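Cystalysin (Treponema denticola, PDB 1C7N) is a protein of the class I and II aminotransferase family, a two-chain assembly that binds pyridoxal-5'-phosphate. Local coordinates at residues M337-F345 with E356-F367. Numbering follows the deposited sequence.
Sequences MDHKAMEEF and EGYIFGDGGIGF
The phenol oxygen of Y358 is gripped from the helix by two residues: it donates to E343 OE2 across 2.7 Å (OH to OE2) and takes a weak bond from K340 NZ. The carboxylate of E343 stands at the edge of the ring, steeply turned to it with the planes 76° apart, and receives the hydroxyl on the syn side of OE2, 29° out of its own plane. Its other oxygen, OE1, turns a syn lone pair to K340 NZ in a salt bridge of 3.1 Å; bends at chi2 and chi3, both near -60°, curl the lysine chain so that its amine meets both partners beside the helix. Beside this polar cluster, H339 lays its ring obliquely against Y358, with CD2 3.3 Å from Y358 CG and over one face of the phenol; I359 CG2 lies over the opposite face, so the ring is held between the two. I365 flanks the imidazole at ND1 with its CG2. Deeper in, the aliphatic part of E343 packs on the folded side chain of E356; a water 2.6 Å from E356 OE2 and 3.0 Å from H339 O, in the first turn of the helix, may bridge them. That turn is capped by D338, whose OD2 accepts from A341 N. M342 sends SD and CE over the backbone of G366, within the type II turn G364-F367, with CE 3.5 Å from G366 O. The contact thus seats the start of helix 339-350 on the connection between strands 355-356 and 367-371 of the small antiparallel sheet, while F345, farther along, faces helix 376-393.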
loop_
_atom_site.group_PDB
_atom_site.type_symbol
_atom_site.label_atom_id
_atom_site.label_comp_id
_atom_site.label_asym_id
_atom_site.label_seq_id
_atom_site.Cartn_x
_atom_site.Cartn_y
_atom_site.Cartn_z
ATOM N N MET A 337 38.452 -15.082 0.377
ATOM C CA MET A 337 38.295 -13.628 0.343
ATOM C C MET A 337 37.222 -13.256 1.365
ATOM O O MET A 337 36.128 -13.828 1.328
ATOM C CB MET A 337 37.828 -13.167 -1.041
ATOM C CG MET A 337 38.871 -13.206 -2.143
ATOM S SD MET A 337 38.128 -12.732 -3.727
ATOM C CE MET A 337 37.890 -10.984 -3.477
ATOM N N ASP A 338 37.507 -12.311 2.266
ATOM C CA ASP A 338 36.497 -11.927 3.253
ATOM C C ASP A 338 35.333 -11.290 2.494
ATOM O O ASP A 338 35.503 -10.865 1.349
ATOM C CB ASP A 338 37.093 -11.006 4.355
ATOM C CG ASP A 338 37.430 -9.589 3.881
ATOM O OD1 ASP A 338 38.275 -8.946 4.553
ATOM O OD2 ASP A 338 36.856 -9.097 2.886
ATOM N N HIS A 339 34.152 -11.227 3.103
ATOM C CA HIS A 339 32.998 -10.708 2.374
ATOM C C HIS A 339 33.098 -9.311 1.774
ATOM O O HIS A 339 32.502 -9.056 0.730
ATOM C CB HIS A 339 31.705 -10.836 3.198
ATOM C CG HIS A 339 31.721 -10.111 4.506
ATOM N ND1 HIS A 339 32.360 -10.602 5.624
ATOM C CD2 HIS A 339 31.118 -8.960 4.891
ATOM C CE1 HIS A 339 32.146 -9.790 6.643
ATOM N NE2 HIS A 339 31.394 -8.786 6.226
ATOM N N LYS A 340 33.840 -8.405 2.405
ATOM C CA LYS A 340 33.969 -7.060 1.849
ATOM C C LYS A 340 34.779 -7.107 0.555
ATOM O O LYS A 340 34.437 -6.445 -0.428
ATOM C CB LYS A 340 34.639 -6.115 2.854
ATOM C CG LYS A 340 33.887 -5.979 4.170
ATOM C CD LYS A 340 32.416 -5.632 3.960
ATOM C CE LYS A 340 32.242 -4.295 3.260
ATOM N NZ LYS A 340 30.796 -3.929 3.118
ATOM N N ALA A 341 35.851 -7.898 0.556
ATOM C CA ALA A 341 36.693 -8.034 -0.625
ATOM C C ALA A 341 35.912 -8.700 -1.762
ATOM O O ALA A 341 36.056 -8.322 -2.926
ATOM C CB ALA A 341 37.947 -8.862 -0.290
ATOM N N MET A 342 35.098 -9.697 -1.419
ATOM C CA MET A 342 34.297 -10.413 -2.410
ATOM C C MET A 342 33.357 -9.442 -3.106
ATOM O O MET A 342 33.303 -9.375 -4.335
ATOM C CB MET A 342 33.470 -11.520 -1.741
ATOM C CG MET A 342 34.280 -12.727 -1.281
ATOM S SD MET A 342 33.250 -13.954 -0.432
ATOM C CE MET A 342 32.178 -14.453 -1.802
ATOM N N GLU A 343 32.622 -8.693 -2.294
ATOM C CA GLU A 343 31.662 -7.707 -2.766
ATOM C C GLU A 343 32.325 -6.727 -3.727
ATOM O O GLU A 343 31.798 -6.431 -4.798
ATOM C CB GLU A 343 31.095 -6.966 -1.558
ATOM C CG GLU A 343 30.086 -5.887 -1.866
ATOM C CD GLU A 343 29.499 -5.323 -0.597
ATOM O OE1 GLU A 343 30.260 -4.730 0.195
ATOM O OE2 GLU A 343 28.284 -5.488 -0.382
ATOM N N GLU A 344 33.485 -6.226 -3.325
ATOM C CA GLU A 344 34.251 -5.283 -4.122
ATOM C C GLU A 344 34.621 -5.905 -5.463
ATOM O O GLU A 344 34.486 -5.278 -6.513
ATOM C CB GLU A 344 35.520 -4.895 -3.359
ATOM C CG GLU A 344 36.521 -4.057 -4.135
ATOM C CD GLU A 344 35.959 -2.727 -4.590
ATOM O OE1 GLU A 344 35.210 -2.093 -3.815
ATOM O OE2 GLU A 344 36.284 -2.306 -5.723
ATOM N N PHE A 345 35.091 -7.147 -5.411
ATOM C CA PHE A 345 35.497 -7.869 -6.611
ATOM C C PHE A 345 34.337 -8.112 -7.568
ATOM O O PHE A 345 34.451 -7.865 -8.765
ATOM C CB PHE A 345 36.115 -9.216 -6.227
ATOM C CG PHE A 345 36.490 -10.071 -7.402
ATOM C CD1 PHE A 345 37.629 -9.791 -8.146
ATOM C CD2 PHE A 345 35.694 -11.156 -7.770
ATOM C CE1 PHE A 345 37.974 -10.575 -9.240
ATOM C CE2 PHE A 345 36.030 -11.947 -8.864
ATOM C CZ PHE A 345 37.173 -11.655 -9.601
ATOM N N GLU A 356 24.965 -10.159 -2.014
ATOM C CA GLU A 356 26.078 -10.674 -1.223
ATOM C C GLU A 356 25.591 -11.509 -0.053
ATOM O O GLU A 356 24.730 -11.084 0.716
ATOM C CB GLU A 356 26.973 -9.525 -0.747
ATOM C CG GLU A 356 27.529 -8.673 -1.893
ATOM C CD GLU A 356 28.522 -9.416 -2.780
ATOM O OE1 GLU A 356 28.542 -9.153 -3.998
ATOM O OE2 GLU A 356 29.293 -10.250 -2.267
ATOM N N GLY A 357 26.157 -12.707 0.070
ATOM C CA GLY A 357 25.760 -13.627 1.119
ATOM C C GLY A 357 25.688 -13.087 2.529
ATOM O O GLY A 357 24.758 -13.418 3.267
ATOM N N TYR A 358 26.644 -12.244 2.908
ATOM C CA TYR A 358 26.684 -11.716 4.269
ATOM C C TYR A 358 25.480 -10.891 4.715
ATOM O O TYR A 358 25.228 -10.766 5.916
ATOM C CB TYR A 358 27.975 -10.909 4.486
ATOM C CG TYR A 358 27.986 -9.512 3.899
ATOM C CD1 TYR A 358 27.596 -8.415 4.664
ATOM C CD2 TYR A 358 28.404 -9.284 2.588
ATOM C CE1 TYR A 358 27.626 -7.123 4.143
ATOM C CE2 TYR A 358 28.435 -7.997 2.052
ATOM C CZ TYR A 358 28.047 -6.920 2.838
ATOM O OH TYR A 358 28.097 -5.640 2.339
ATOM N N ILE A 359 24.726 -10.335 3.772
ATOM C CA ILE A 359 23.575 -9.526 4.157
ATOM C C ILE A 359 22.460 -10.364 4.775
ATOM O O ILE A 359 21.543 -9.822 5.395
ATOM C CB ILE A 359 23.006 -8.728 2.959
ATOM C CG1 ILE A 359 22.288 -9.663 1.981
ATOM C CG2 ILE A 359 24.131 -7.985 2.263
ATOM C CD1 ILE A 359 21.648 -8.939 0.806
ATOM N N PHE A 360 22.552 -11.684 4.622
ATOM C CA PHE A 360 21.550 -12.593 5.172
ATOM C C PHE A 360 21.938 -13.125 6.546
ATOM O O PHE A 360 21.246 -13.966 7.108
ATOM C CB PHE A 360 21.327 -13.771 4.222
ATOM C CG PHE A 360 20.838 -13.363 2.870
ATOM C CD1 PHE A 360 21.724 -13.209 1.809
ATOM C CD2 PHE A 360 19.492 -13.071 2.672
ATOM C CE1 PHE A 360 21.278 -12.767 0.568
ATOM C CE2 PHE A 360 19.034 -12.627 1.439
ATOM C CZ PHE A 360 19.926 -12.473 0.384
ATOM N N GLY A 361 23.050 -12.629 7.077
ATOM C CA GLY A 361 23.519 -13.076 8.376
ATOM C C GLY A 361 24.956 -13.531 8.248
ATOM O O GLY A 361 25.435 -13.778 7.141
ATOM N N ASP A 362 25.662 -13.637 9.368
ATOM C CA ASP A 362 27.053 -14.062 9.315
ATOM C C ASP A 362 27.213 -15.445 8.690
ATOM O O ASP A 362 28.279 -15.782 8.176
ATOM C CB ASP A 362 27.663 -14.025 10.717
ATOM C CG ASP A 362 27.923 -12.608 11.195
ATOM O OD1 ASP A 362 28.293 -12.431 12.373
ATOM O OD2 ASP A 362 27.760 -11.667 10.387
ATOM N N GLY A 363 26.152 -16.246 8.732
ATOM C CA GLY A 363 26.216 -17.575 8.151
ATOM C C GLY A 363 26.269 -17.517 6.633
ATOM O O GLY A 363 26.507 -18.527 5.967
ATOM N N GLY A 364 26.044 -16.329 6.081
ATOM C CA GLY A 364 26.079 -16.169 4.638
ATOM C C GLY A 364 27.419 -15.643 4.158
ATOM O O GLY A 364 27.630 -15.471 2.956
ATOM N N ILE A 365 28.330 -15.383 5.095
ATOM C CA ILE A 365 29.651 -14.874 4.746
ATOM C C ILE A 365 30.377 -15.894 3.881
ATOM O O ILE A 365 30.505 -17.058 4.262
ATOM C CB ILE A 365 30.492 -14.585 6.011
ATOM C CG1 ILE A 365 29.882 -13.402 6.770
ATOM C CG2 ILE A 365 31.951 -14.304 5.619
ATOM C CD1 ILE A 365 30.604 -13.033 8.054
ATOM N N GLY A 366 30.854 -15.449 2.723
ATOM C CA GLY A 366 31.553 -16.348 1.823
ATOM C C GLY A 366 30.649 -16.854 0.711
ATOM O O GLY A 366 31.127 -17.430 -0.269
ATOM N N PHE A 367 29.343 -16.638 0.857
ATOM C CA PHE A 367 28.377 -17.079 -0.153
ATOM C C PHE A 367 27.867 -15.912 -0.997
ATOM O O PHE A 367 28.061 -14.744 -0.652
ATOM C CB PHE A 367 27.163 -17.764 0.499
ATOM C CG PHE A 367 27.476 -19.065 1.192
ATOM C CD1 PHE A 367 28.023 -19.080 2.472
ATOM C CD2 PHE A 367 27.199 -20.282 0.565
ATOM C CE1 PHE A 367 28.288 -20.290 3.122
ATOM C CE2 PHE A 367 27.458 -21.490 1.199
ATOM C CZ PHE A 367 28.005 -21.496 2.484
HETATM O O HOH W 1 30.130 -10.740 0.166
#